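Local coordinates for lysine cyclodeaminase (Streptomyces pristinaespiralis, PDB 5YU3), which catalyses the NAD-dependent cyclodeamination of L-lysine, probably to L-pipecolic acid, and belongs to the ornithine cyclodeaminase/mu-crystallin family, at residues A[76-81]-A[95-100]; A[127-132]-A[229-234]; A[252-257]-A[297-302]. One frame throughout, in Å; residues are numbered along the deposited sequence.

Interaction 1: residues A[76-81]-A[95-100]. With NAD (nicotinamide-adenine-dinucleotide), chain F; PRO (proline), chain G.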
loop_
_atom_site.group_PDB
_atom_site.type_symbol
_atom_site.label_atom_id
_atom_site.label_comp_id
_atom_site.label_asym_id
_atom_site.label_seq_id
_atom_site.Cartn_x
_atom_site.Cartn_y
_atom_site.Cartn_z
ATOM N N LEU A 76 6.844 -2.432 1.778
ATOM C CA LEU A 76 5.804 -2.009 0.844
ATOM C C LEU A 76 6.402 -1.053 -0.175
ATOM O O LEU A 76 6.894 0.019 0.192
ATOM C CB LEU A 76 4.626 -1.340 1.567
ATOM C CG LEU A 76 3.409 -1.045 0.667
ATOM C CD1 LEU A 76 2.614 -2.313 0.348
ATOM C CD2 LEU A 76 2.493 0.011 1.267
ATOM N N LYS A 77 6.333 -1.408 -1.457
ATOM C CA LYS A 77 6.656 -0.442 -2.491
ATOM C C LYS A 77 5.373 0.114 -3.086
ATOM O O LYS A 77 4.441 -0.638 -3.407
ATOM C CB LYS A 77 7.543 -1.023 -3.597
ATOM C CG LYS A 77 7.880 0.066 -4.633
ATOM C CD LYS A 77 9.021 -0.319 -5.578
ATOM C CE LYS A 77 8.487 -1.018 -6.822
ATOM N NZ LYS A 77 9.594 -1.530 -7.670
ATOM N N THR A 78 5.319 1.437 -3.190
ATOM C CA THR A 78 4.249 2.149 -3.866
ATOM C C THR A 78 4.865 2.773 -5.104
ATOM O O THR A 78 5.888 3.462 -5.007
ATOM C CB THR A 78 3.637 3.223 -2.963
ATOM O OG1 THR A 78 4.692 3.948 -2.315
ATOM C CG2 THR A 78 2.750 2.590 -1.899
ATOM N N VAL A 79 4.278 2.513 -6.264
ATOM C CA VAL A 79 4.954 2.884 -7.501
ATOM C C VAL A 79 3.923 3.168 -8.582
ATOM O O VAL A 79 2.965 2.407 -8.768
ATOM C CB VAL A 79 5.950 1.786 -7.929
ATOM C CG1 VAL A 79 5.252 0.416 -8.010
ATOM C CG2 VAL A 79 6.606 2.156 -9.253
ATOM N N GLY A 80 4.119 4.273 -9.294
ATOM C CA GLY A 80 3.279 4.616 -10.423
ATOM C C GLY A 80 3.956 4.310 -11.748
ATOM O O GLY A 80 5.177 4.383 -11.876
ATOM N N TYR A 81 3.135 3.952 -12.732
ATOM C CA TYR A 81 3.529 3.879 -14.138
ATOM C C TYR A 81 2.713 4.949 -14.848
ATOM O O TYR A 81 1.483 4.850 -14.912
ATOM C CB TYR A 81 3.262 2.491 -14.717
ATOM C CG TYR A 81 3.232 2.431 -16.232
ATOM C CD1 TYR A 81 4.411 2.434 -16.970
ATOM C CD2 TYR A 81 2.025 2.349 -16.918
ATOM C CE1 TYR A 81 4.388 2.365 -18.371
ATOM C CE2 TYR A 81 1.991 2.268 -18.317
ATOM C CZ TYR A 81 3.179 2.282 -19.035
ATOM O OH TYR A 81 3.163 2.201 -20.422
ATOM N N LEU A 95 7.702 6.091 -10.981
ATOM C CA LEU A 95 7.913 6.975 -9.841
ATOM C C LEU A 95 7.388 6.258 -8.609
ATOM O O LEU A 95 6.198 5.937 -8.545
ATOM C CB LEU A 95 7.175 8.302 -10.074
ATOM C CG LEU A 95 7.550 9.604 -9.373
ATOM C CD1 LEU A 95 9.065 9.769 -9.322
ATOM C CD2 LEU A 95 6.875 10.769 -10.103
ATOM N N GLY A 96 8.260 6.000 -7.635
ATOM C CA GLY A 96 7.819 5.246 -6.475
ATOM C C GLY A 96 8.714 5.429 -5.266
ATOM O O GLY A 96 9.741 6.111 -5.316
ATOM N N THR A 97 8.301 4.788 -4.173
ATOM C CA THR A 97 8.994 4.830 -2.890
ATOM C C THR A 97 8.856 3.465 -2.224
ATOM O O THR A 97 7.936 2.703 -2.525
ATOM C CB THR A 97 8.424 5.940 -1.989
ATOM O OG1 THR A 97 7.007 5.998 -2.156
ATOM C CG2 THR A 97 9.004 7.307 -2.367
ATOM N N VAL A 98 9.780 3.145 -1.317
ATOM C CA VAL A 98 9.791 1.848 -0.649
ATOM C C VAL A 98 9.846 2.089 0.852
ATOM O O VAL A 98 10.726 2.812 1.332
ATOM C CB VAL A 98 10.975 0.960 -1.084
ATOM C CG1 VAL A 98 10.710 -0.498 -0.698
ATOM C CG2 VAL A 98 11.226 1.075 -2.594
ATOM N N ALA A 99 8.913 1.483 1.588
ATOM C CA ALA A 99 8.859 1.625 3.038
ATOM C C ALA A 99 9.081 0.279 3.717
ATOM O O ALA A 99 8.787 -0.783 3.154
ATOM C CB ALA A 99 7.508 2.218 3.490
ATOM N N ARG A 100 9.595 0.329 4.945
ATOM C CA ARG A 100 9.756 -0.856 5.769
ATOM C C ARG A 100 9.028 -0.635 7.090
ATOM O O ARG A 100 9.090 0.460 7.658
ATOM C CB ARG A 100 11.236 -1.159 6.022
ATOM C CG ARG A 100 11.453 -2.431 6.818
ATOM C CD ARG A 100 12.903 -2.853 6.806
ATOM N NE ARG A 100 13.285 -3.387 5.502
ATOM C CZ ARG A 100 14.401 -4.071 5.280
ATOM N NH1 ARG A 100 15.236 -4.302 6.277
ATOM N NH2 ARG A 100 14.676 -4.526 4.054
HETATM P PA NAD F . 10.106 4.884 -20.030
HETATM O O1A NAD F . 8.922 5.756 -20.311
HETATM O O2A NAD F . 11.358 5.484 -19.422
HETATM O O5B NAD F . 10.576 4.217 -21.417
HETATM C C5B NAD F . 9.638 3.481 -22.211
HETATM C C4B NAD F . 10.060 3.670 -23.660
HETATM O O4B NAD F . 9.272 2.819 -24.495
HETATM C C3B NAD F . 9.800 5.099 -24.145
HETATM O O3B NAD F . 11.035 5.706 -24.585
HETATM C C2B NAD F . 8.828 4.922 -25.300
HETATM O O2B NAD F . 9.037 5.829 -26.379
HETATM C C1B NAD F . 9.121 3.503 -25.734
HETATM N N9A NAD F . 8.072 2.820 -26.520
HETATM C C8A NAD F . 6.728 2.916 -26.397
HETATM N N7A NAD F . 6.109 2.097 -27.306
HETATM C C5A NAD F . 7.084 1.471 -28.008
HETATM C C6A NAD F . 7.161 0.491 -29.107
HETATM N N6A NAD F . 6.038 -0.023 -29.661
HETATM N N1A NAD F . 8.390 0.105 -29.519
HETATM C C2A NAD F . 9.533 0.586 -28.996
HETATM N N3A NAD F . 9.541 1.493 -28.004
HETATM C C4A NAD F . 8.370 1.953 -27.483
HETATM O O3 NAD F . 9.584 3.668 -19.086
HETATM P PN NAD F . 10.474 2.564 -18.345
HETATM O O1N NAD F . 11.660 2.234 -19.221
HETATM O O2N NAD F . 10.683 3.017 -16.916
HETATM O O5D NAD F . 9.465 1.307 -18.280
HETATM C C5D NAD F . 9.204 0.534 -19.453
HETATM C C4D NAD F . 8.295 -0.637 -19.079
HETATM O O4D NAD F . 8.919 -1.436 -18.074
HETATM C C3D NAD F . 6.980 -0.168 -18.481
HETATM O O3D NAD F . 5.930 -1.057 -18.922
HETATM C C2D NAD F . 7.181 -0.375 -16.996
HETATM O O2D NAD F . 5.949 -0.472 -16.268
HETATM C C1D NAD F . 7.979 -1.662 -17.021
HETATM N N1N NAD F . 8.690 -1.977 -15.789
HETATM C C2N NAD F . 8.836 -3.270 -15.467
HETATM C C3N NAD F . 9.498 -3.649 -14.308
HETATM C C7N NAD F . 9.647 -5.103 -14.006
HETATM O O7N NAD F . 10.010 -5.463 -12.905
HETATM N N7N NAD F . 9.415 -5.985 -14.993
HETATM C C4N NAD F . 10.058 -2.672 -13.479
HETATM C C5N NAD F . 9.915 -1.339 -13.858
HETATM C C6N NAD F . 9.232 -1.008 -15.030
HETATM N N PRO G . 5.975 -3.128 -12.517
HETATM C CA PRO G . 6.874 -2.101 -11.767
HETATM C C PRO G . 7.514 -2.757 -10.512
HETATM O O PRO G . 7.957 -1.930 -9.694
HETATM C CB PRO G . 6.063 -1.151 -11.491
HETATM C CG PRO G . 5.095 -1.102 -12.784
HETATM C CD PRO G . 5.286 -2.204 -13.438
HETATM O OXT PRO G . 7.631 -4.022 -10.334
HETATM O O HOH W 1 5.939 2.751 0.135
#

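Interaction 2: residues A[127-132]-A[229-234]. With NA (sodium ion), chain E; NAD (nicotinamide-adenine-dinucleotide), chain F.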
loop_
_atom_site.group_PDB
_atom_site.type_symbol
_atom_site.label_atom_id
_atom_site.label_comp_id
_atom_site.label_asym_id
_atom_site.label_seq_id
_atom_site.Cartn_x
_atom_site.Cartn_y
_atom_site.Cartn_z
ATOM N N ALA A 127 19.532 -9.871 -15.438
ATOM C CA ALA A 127 20.877 -10.440 -15.410
ATOM C C ALA A 127 20.877 -11.840 -14.810
ATOM O O ALA A 127 21.575 -12.731 -15.308
ATOM C CB ALA A 127 21.828 -9.529 -14.624
ATOM N N VAL A 128 20.105 -12.055 -13.736
ATOM C CA VAL A 128 19.991 -13.395 -13.160
ATOM C C VAL A 128 19.426 -14.371 -14.186
ATOM O O VAL A 128 19.939 -15.488 -14.359
ATOM C CB VAL A 128 19.121 -13.365 -11.888
ATOM C CG1 VAL A 128 18.856 -14.784 -11.378
ATOM C CG2 VAL A 128 19.804 -12.539 -10.814
ATOM N N ALA A 129 18.347 -13.977 -14.861
ATOM C CA ALA A 129 17.719 -14.871 -15.834
ATOM C C ALA A 129 18.623 -15.115 -17.032
ATOM O O ALA A 129 18.661 -16.228 -17.569
ATOM C CB ALA A 129 16.391 -14.296 -16.321
ATOM N N SER A 130 19.330 -14.074 -17.484
ATOM C CA SER A 130 20.137 -14.204 -18.693
ATOM C C SER A 130 21.405 -15.004 -18.437
ATOM O O SER A 130 21.906 -15.678 -19.344
ATOM C CB SER A 130 20.476 -12.826 -19.251
ATOM O OG SER A 130 19.313 -12.100 -19.602
ATOM N N ARG A 131 21.945 -14.947 -17.219
ATOM C CA ARG A 131 23.050 -15.833 -16.887
ATOM C C ARG A 131 22.638 -17.290 -17.052
ATOM O O ARG A 131 23.431 -18.121 -17.512
ATOM C CB ARG A 131 23.524 -15.552 -15.459
ATOM C CG ARG A 131 24.979 -15.849 -15.214
ATOM C CD ARG A 131 25.453 -15.049 -14.014
ATOM N NE ARG A 131 24.447 -15.106 -12.959
ATOM C CZ ARG A 131 24.605 -14.596 -11.743
ATOM N NH1 ARG A 131 25.743 -13.972 -11.425
ATOM N NH2 ARG A 131 23.623 -14.708 -10.850
ATOM N N LEU A 132 21.391 -17.613 -16.701
ATOM C CA LEU A 132 20.907 -18.986 -16.808
ATOM C C LEU A 132 20.554 -19.378 -18.240
ATOM O O LEU A 132 20.708 -20.551 -18.606
ATOM C CB LEU A 132 19.673 -19.186 -15.920
ATOM C CG LEU A 132 19.907 -19.368 -14.412
ATOM C CD1 LEU A 132 18.689 -18.901 -13.632
ATOM C CD2 LEU A 132 20.231 -20.814 -14.082
ATOM N N HIS A 229 17.821 -15.345 -26.232
ATOM C CA HIS A 229 17.115 -15.158 -24.972
ATOM C C HIS A 229 16.507 -13.764 -24.921
ATOM O O HIS A 229 17.189 -12.775 -25.212
ATOM C CB HIS A 229 18.035 -15.341 -23.765
ATOM C CG HIS A 229 17.352 -15.010 -22.482
ATOM N ND1 HIS A 229 16.296 -15.753 -22.000
ATOM C CD2 HIS A 229 17.524 -13.984 -21.612
ATOM C CE1 HIS A 229 15.860 -15.214 -20.873
ATOM N NE2 HIS A 229 16.592 -14.143 -20.612
ATOM N N ILE A 230 15.238 -13.679 -24.520
ATOM C CA ILE A 230 14.536 -12.406 -24.408
ATOM C C ILE A 230 14.162 -12.180 -22.952
ATOM O O ILE A 230 13.541 -13.051 -22.332
ATOM C CB ILE A 230 13.267 -12.359 -25.274
ATOM C CG1 ILE A 230 13.577 -12.709 -26.732
ATOM C CG2 ILE A 230 12.603 -10.967 -25.155
ATOM C CD1 ILE A 230 12.322 -12.772 -27.613
ATOM N N ASN A 231 14.520 -11.009 -22.414
ATOM C CA ASN A 231 13.943 -10.530 -21.160
ATOM C C ASN A 231 12.763 -9.640 -21.523
ATOM O O ASN A 231 12.947 -8.544 -22.063
ATOM C CB ASN A 231 14.972 -9.768 -20.317
ATOM C CG ASN A 231 16.233 -10.562 -20.079
ATOM O OD1 ASN A 231 16.233 -11.561 -19.358
ATOM N ND2 ASN A 231 17.331 -10.118 -20.692
ATOM N N ALA A 232 11.548 -10.129 -21.273
ATOM C CA ALA A 232 10.330 -9.373 -21.555
ATOM C C ALA A 232 9.985 -8.587 -20.293
ATOM O O ALA A 232 9.468 -9.138 -19.321
ATOM C CB ALA A 232 9.207 -10.314 -21.980
ATOM N N VAL A 233 10.315 -7.295 -20.287
ATOM C CA VAL A 233 10.348 -6.541 -19.033
ATOM C C VAL A 233 9.131 -5.633 -18.934
ATOM O O VAL A 233 8.632 -5.369 -17.831
ATOM C CB VAL A 233 11.655 -5.730 -18.918
ATOM C CG1 VAL A 233 11.631 -4.815 -17.687
ATOM C CG2 VAL A 233 12.842 -6.679 -18.857
ATOM N N GLY A 234 8.651 -5.144 -20.082
ATOM C CA GLY A 234 7.486 -4.279 -20.108
ATOM C C GLY A 234 6.307 -4.929 -19.407
ATOM O O GLY A 234 6.072 -6.124 -19.582
HETATM NA NA NA E . 6.659 -8.958 -18.935
HETATM P PA NAD F . 10.106 4.884 -20.030
HETATM O O1A NAD F . 8.922 5.756 -20.311
HETATM O O2A NAD F . 11.358 5.484 -19.422
HETATM O O5B NAD F . 10.576 4.217 -21.417
HETATM C C5B NAD F . 9.638 3.481 -22.211
HETATM C C4B NAD F . 10.060 3.670 -23.660
HETATM O O4B NAD F . 9.272 2.819 -24.495
HETATM C C3B NAD F . 9.800 5.099 -24.145
HETATM O O3B NAD F . 11.035 5.706 -24.585
HETATM C C2B NAD F . 8.828 4.922 -25.300
HETATM O O2B NAD F . 9.037 5.829 -26.379
HETATM C C1B NAD F . 9.121 3.503 -25.734
HETATM N N9A NAD F . 8.072 2.820 -26.520
HETATM C C8A NAD F . 6.728 2.916 -26.397
HETATM N N7A NAD F . 6.109 2.097 -27.306
HETATM C C5A NAD F . 7.084 1.471 -28.008
HETATM C C6A NAD F . 7.161 0.491 -29.107
HETATM N N6A NAD F . 6.038 -0.023 -29.661
HETATM N N1A NAD F . 8.390 0.105 -29.519
HETATM C C2A NAD F . 9.533 0.586 -28.996
HETATM N N3A NAD F . 9.541 1.493 -28.004
HETATM C C4A NAD F . 8.370 1.953 -27.483
HETATM O O3 NAD F . 9.584 3.668 -19.086
HETATM P PN NAD F . 10.474 2.564 -18.345
HETATM O O1N NAD F . 11.660 2.234 -19.221
HETATM O O2N NAD F . 10.683 3.017 -16.916
HETATM O O5D NAD F . 9.465 1.307 -18.280
HETATM C C5D NAD F . 9.204 0.534 -19.453
HETATM C C4D NAD F . 8.295 -0.637 -19.079
HETATM O O4D NAD F . 8.919 -1.436 -18.074
HETATM C C3D NAD F . 6.980 -0.168 -18.481
HETATM O O3D NAD F . 5.930 -1.057 -18.922
HETATM C C2D NAD F . 7.181 -0.375 -16.996
HETATM O O2D NAD F . 5.949 -0.472 -16.268
HETATM C C1D NAD F . 7.979 -1.662 -17.021
HETATM N N1N NAD F . 8.690 -1.977 -15.789
HETATM C C2N NAD F . 8.836 -3.270 -15.467
HETATM C C3N NAD F . 9.498 -3.649 -14.308
HETATM C C7N NAD F . 9.647 -5.103 -14.006
HETATM O O7N NAD F . 10.010 -5.463 -12.905
HETATM N N7N NAD F . 9.415 -5.985 -14.993
HETATM C C4N NAD F . 10.058 -2.672 -13.479
HETATM C C5N NAD F . 9.915 -1.339 -13.858
HETATM C C6N NAD F . 9.232 -1.008 -15.030
#

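Interaction 3: residues A[252-257]-A[297-302]. With NA (sodium ion), chain E; NAD (nicotinamide-adenine-dinucleotide), chain F.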
loop_
_atom_site.group_PDB
_atom_site.type_symbol
_atom_site.label_atom_id
_atom_site.label_comp_id
_atom_site.label_asym_id
_atom_site.label_seq_id
_atom_site.Cartn_x
_atom_site.Cartn_y
_atom_site.Cartn_z
ATOM N N PHE A 252 10.938 -21.443 -24.554
ATOM C CA PHE A 252 10.946 -21.852 -23.155
ATOM C C PHE A 252 10.706 -20.609 -22.306
ATOM O O PHE A 252 11.527 -19.688 -22.330
ATOM C CB PHE A 252 12.290 -22.499 -22.813
ATOM C CG PHE A 252 12.475 -22.822 -21.341
ATOM C CD1 PHE A 252 11.908 -23.966 -20.792
ATOM C CD2 PHE A 252 13.246 -22.007 -20.526
ATOM C CE1 PHE A 252 12.087 -24.276 -19.455
ATOM C CE2 PHE A 252 13.433 -22.312 -19.172
ATOM C CZ PHE A 252 12.856 -23.449 -18.643
ATOM N N VAL A 253 9.592 -20.567 -21.573
ATOM C CA VAL A 253 9.149 -19.352 -20.884
ATOM C C VAL A 253 9.226 -19.561 -19.374
ATOM O O VAL A 253 8.513 -20.408 -18.821
ATOM C CB VAL A 253 7.726 -18.963 -21.298
ATOM C CG1 VAL A 253 7.299 -17.709 -20.567
ATOM C CG2 VAL A 253 7.647 -18.765 -22.803
ATOM N N THR A 254 10.077 -18.782 -18.704
ATOM C CA THR A 254 10.140 -18.771 -17.245
ATOM C C THR A 254 9.644 -17.418 -16.748
ATOM O O THR A 254 10.077 -16.374 -17.246
ATOM C CB THR A 254 11.558 -19.049 -16.729
ATOM O OG1 THR A 254 11.556 -19.051 -15.291
ATOM C CG2 THR A 254 12.568 -18.008 -17.231
ATOM N N ALA A 255 8.710 -17.433 -15.802
ATOM C CA ALA A 255 8.182 -16.203 -15.226
ATOM C C ALA A 255 8.824 -15.947 -13.871
ATOM O O ALA A 255 9.194 -16.882 -13.159
ATOM C CB ALA A 255 6.663 -16.281 -15.053
ATOM N N ASP A 256 8.947 -14.665 -13.509
ATOM C CA ASP A 256 9.421 -14.376 -12.160
ATOM C C ASP A 256 8.364 -14.736 -11.125
ATOM O O ASP A 256 8.696 -15.186 -10.022
ATOM C CB ASP A 256 9.872 -12.907 -12.026
ATOM C CG ASP A 256 8.797 -11.865 -12.370
ATOM O OD1 ASP A 256 7.639 -12.168 -12.776
ATOM O OD2 ASP A 256 9.152 -10.665 -12.252
ATOM N N HIS A 257 7.104 -14.619 -11.494
ATOM C CA HIS A 257 5.988 -14.776 -10.561
ATOM C C HIS A 257 4.852 -15.319 -11.408
ATOM O O HIS A 257 4.175 -14.554 -12.106
ATOM C CB HIS A 257 5.630 -13.440 -9.914
ATOM C CG HIS A 257 4.678 -13.538 -8.763
ATOM N ND1 HIS A 257 3.421 -14.096 -8.874
ATOM C CD2 HIS A 257 4.790 -13.113 -7.480
ATOM C CE1 HIS A 257 2.804 -14.020 -7.706
ATOM N NE2 HIS A 257 3.614 -13.430 -6.842
ATOM N N SER A 297 14.442 -18.758 -25.562
ATOM C CA SER A 297 13.960 -18.635 -24.193
ATOM C C SER A 297 13.421 -17.229 -23.951
ATOM O O SER A 297 13.863 -16.252 -24.563
ATOM C CB SER A 297 15.073 -18.969 -23.159
ATOM O OG SER A 297 16.263 -18.219 -23.410
ATOM N N VAL A 298 12.447 -17.138 -23.051
ATOM C CA VAL A 298 11.862 -15.864 -22.653
ATOM C C VAL A 298 11.781 -15.842 -21.136
ATOM O O VAL A 298 11.250 -16.779 -20.531
ATOM C CB VAL A 298 10.461 -15.647 -23.248
ATOM C CG1 VAL A 298 9.805 -14.415 -22.611
ATOM C CG2 VAL A 298 10.541 -15.508 -24.760
ATOM N N PHE A 299 12.309 -14.779 -20.532
ATOM C CA PHE A 299 12.101 -14.483 -19.115
ATOM C C PHE A 299 10.985 -13.453 -19.062
ATOM O O PHE A 299 11.159 -12.317 -19.522
ATOM C CB PHE A 299 13.385 -13.963 -18.462
ATOM C CG PHE A 299 13.181 -13.312 -17.098
ATOM C CD1 PHE A 299 12.365 -13.900 -16.136
ATOM C CD2 PHE A 299 13.835 -12.125 -16.782
ATOM C CE1 PHE A 299 12.185 -13.310 -14.875
ATOM C CE2 PHE A 299 13.679 -11.528 -15.525
ATOM C CZ PHE A 299 12.842 -12.121 -14.564
ATOM N N ASP A 300 9.829 -13.870 -18.551
ATOM C CA ASP A 300 8.660 -13.005 -18.415
ATOM C C ASP A 300 8.758 -12.281 -17.079
ATOM O O ASP A 300 8.454 -12.851 -16.028
ATOM C CB ASP A 300 7.376 -13.824 -18.507
ATOM C CG ASP A 300 6.148 -12.956 -18.678
ATOM O OD1 ASP A 300 6.303 -11.742 -18.947
ATOM O OD2 ASP A 300 5.017 -13.491 -18.574
ATOM N N SER A 301 9.190 -11.018 -17.125
ATOM C CA SER A 301 9.474 -10.221 -15.938
ATOM C C SER A 301 8.302 -9.284 -15.674
ATOM O O SER A 301 7.887 -8.525 -16.563
ATOM C CB SER A 301 10.772 -9.425 -16.119
ATOM O OG SER A 301 11.085 -8.660 -14.959
ATOM N N THR A 302 7.756 -9.352 -14.461
ATOM C CA THR A 302 6.729 -8.425 -14.018
ATOM C C THR A 302 7.145 -7.616 -12.805
ATOM O O THR A 302 6.545 -6.560 -12.559
ATOM C CB THR A 302 5.423 -9.170 -13.681
ATOM O OG1 THR A 302 5.655 -10.071 -12.587
ATOM C CG2 THR A 302 4.936 -9.951 -14.900
HETATM NA NA NA E . 6.659 -8.958 -18.935
HETATM P PA NAD F . 10.106 4.884 -20.030
HETATM O O1A NAD F . 8.922 5.756 -20.311
HETATM O O2A NAD F . 11.358 5.484 -19.422
HETATM O O5B NAD F . 10.576 4.217 -21.417
HETATM C C5B NAD F . 9.638 3.481 -22.211
HETATM C C4B NAD F . 10.060 3.670 -23.660
HETATM O O4B NAD F . 9.272 2.819 -24.495
HETATM C C3B NAD F . 9.800 5.099 -24.145
HETATM O O3B NAD F . 11.035 5.706 -24.585
HETATM C C2B NAD F . 8.828 4.922 -25.300
HETATM O O2B NAD F . 9.037 5.829 -26.379
HETATM C C1B NAD F . 9.121 3.503 -25.734
HETATM N N9A NAD F . 8.072 2.820 -26.520
HETATM C C8A NAD F . 6.728 2.916 -26.397
HETATM N N7A NAD F . 6.109 2.097 -27.306
HETATM C C5A NAD F . 7.084 1.471 -28.008
HETATM C C6A NAD F . 7.161 0.491 -29.107
HETATM N N6A NAD F . 6.038 -0.023 -29.661
HETATM N N1A NAD F . 8.390 0.105 -29.519
HETATM C C2A NAD F . 9.533 0.586 -28.996
HETATM N N3A NAD F . 9.541 1.493 -28.004
HETATM C C4A NAD F . 8.370 1.953 -27.483
HETATM O O3 NAD F . 9.584 3.668 -19.086
HETATM P PN NAD F . 10.474 2.564 -18.345
HETATM O O1N NAD F . 11.660 2.234 -19.221
HETATM O O2N NAD F . 10.683 3.017 -16.916
HETATM O O5D NAD F . 9.465 1.307 -18.280
HETATM C C5D NAD F . 9.204 0.534 -19.453
HETATM C C4D NAD F . 8.295 -0.637 -19.079
HETATM O O4D NAD F . 8.919 -1.436 -18.074
HETATM C C3D NAD F . 6.980 -0.168 -18.481
HETATM O O3D NAD F . 5.930 -1.057 -18.922
HETATM C C2D NAD F . 7.181 -0.375 -16.996
HETATM O O2D NAD F . 5.949 -0.472 -16.268
HETATM C C1D NAD F . 7.979 -1.662 -17.021
HETATM N N1N NAD F . 8.690 -1.977 -15.789
HETATM C C2N NAD F . 8.836 -3.270 -15.467
HETATM C C3N NAD F . 9.498 -3.649 -14.308
HETATM C C7N NAD F . 9.647 -5.103 -14.006
HETATM O O7N NAD F . 10.010 -5.463 -12.905
HETATM N N7N NAD F . 9.415 -5.985 -14.993
HETATM C C4N NAD F . 10.058 -2.672 -13.479
HETATM C C5N NAD F . 9.915 -1.339 -13.858
HETATM C C6N NAD F . 9.232 -1.008 -15.030
#

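Interaction 1: residues A[76-81]-A[95-100]
K77 crosses V98 at a slant, its CD 4.0 Å from V98 CG2, on the face of an antiparallel ladder that looks into the active site. Strands 73-81 and 94-102 are neighbours in the mixed, mostly antiparallel sheet that stands apart from the NAD-binding parallel sheet. Three hydrogen-bonded pairs, L76 with A99, T78 with T97 and G80 with L95, carry two backbone bonds each; K77-V98 and V79-G96 are the non-hydrogen-bonded pairs between them. At V79 the strands draw together to 3.9 Å between its CA and G96 CA, and G96 has no side chain to stand in the way. K77 CG lies anti to the backbone N (chi1 -178°) and the chain then bends at chi3 (90°), which carries the amine off V98 to the bound proline, where K77 NZ donates to the carboxylate O over 2.6 Å. NZ also bonds T118 OG1 and forms a salt bridge with D308, while V79 CG1 packs on the proline ring. On the other face T78 OG1 lies 3.1 Å from T97 OG1 and is hydrogen-bonded to Y101 of the second subunit. A water joins L76 O (2.9 Å) and T78 OG1 (3.0 Å), with a weak third bond to T97 O.

Interaction 2: residues A[127-132]-A[229-234]
Segment 127-132 of helix 115-133 runs nearly antiparallel to strand 229-232 (163° between the short axes), 9.1 Å away at closest approach, and the two approach most closely where S130 meets H229 and N231. The serine hydroxyl does most of the touching. N231 ND2 donates to S130 OG over 3.0 Å, and the hydroxyl lies almost exactly in the amide plane. With chi1 at -61°, S130 OG sits beside its own backbone N, anti to the carbonyl carbon, from where it also bonds S126 O one turn back. This is a helix packed on the parallel sheet of a Rossmann-type NAD domain. H229 brings the edge of its ring to the same hydroxyl, CD2 standing 3.3 Å from S130 OG. Along the strand, H229 NE2 donates to N231 OD1 over 2.9 Å, coming from above the carbonyl plane of the amide, and H229 ND1 is bonded to S297. With ND2 also bonded to S206, both ends of the N231 amide are held and its rotation is fixed. Beside N231, A129 contributes its methyl, with CB 4.1 Å from OD1. At the strand's end and just beyond it, A232 O and G234 O bind the sodium ion, and V233 O accepts a hydrogen bond from NAD N7N at 3.0 Å.

Interaction 3: residues A[252-257]-A[297-302]
F299 packs the edge of its ring against D256 near the C-terminal ends of two parallel strands of the Rossmann-type sheet, CE1 coming within 3.7 Å of D256 CB. Strand 252-255 is the outermost strand here and 297-300 its neighbour, with an 18° angle between the short axes. Four backbone bonds zip them together, starting with V298 N to F252 O at 2.8 Å and ending with D256 N to D300 O. At the C-terminal end the fit is tight: with its CG between the backbone N and the carbonyl carbon (chi1 57°), D256 turns its carboxylate across to T302. OD2 takes T302 N at 2.9 Å and also G303 N, while OD1 takes the T302 hydroxyl, both T302 donors arriving on syn sides. These bonds tie the carboxylate to the backbone of T302 and G303, at the edge of the proline and NAD pockets. The side chains at the N-terminal end are looser: F252, partly exposed, brings its ring edge to S297, CD2 to CB 4.4 Å, and V253 CG2 stays 4.2 Å from V298 CB. On the face of V253 and V298, D300, its carboxylate also bonded to the amides of E266 and C267, binds the sodium ion through OD1 at 2.8 Å; S301 O, past the strand, binds it at 2.7 Å.

How the interactions relate
Along the chain the three contacts follow one another, 76-81/95-100 first, then 127-132/229-234, then 252-257/297-302. Interactions 2 and 3 are neighbours, their centres about 8 Å apart: strands 229-232 and 297-300 lie side by side in the parallel sheet, joined by probable hydrogen bonds such as A232 N to F299 O, and F299 packs on A129 of the helix. Together they complete the sodium site. Interaction 1 belongs to the other, mixed sheet, with its centre about 23 Å from either and on the opposite side of the chain's centre. All three touch NAD, and K77 and T302 line the proline pocket, so both ligands lie between the two sheets, consistent with an active site there.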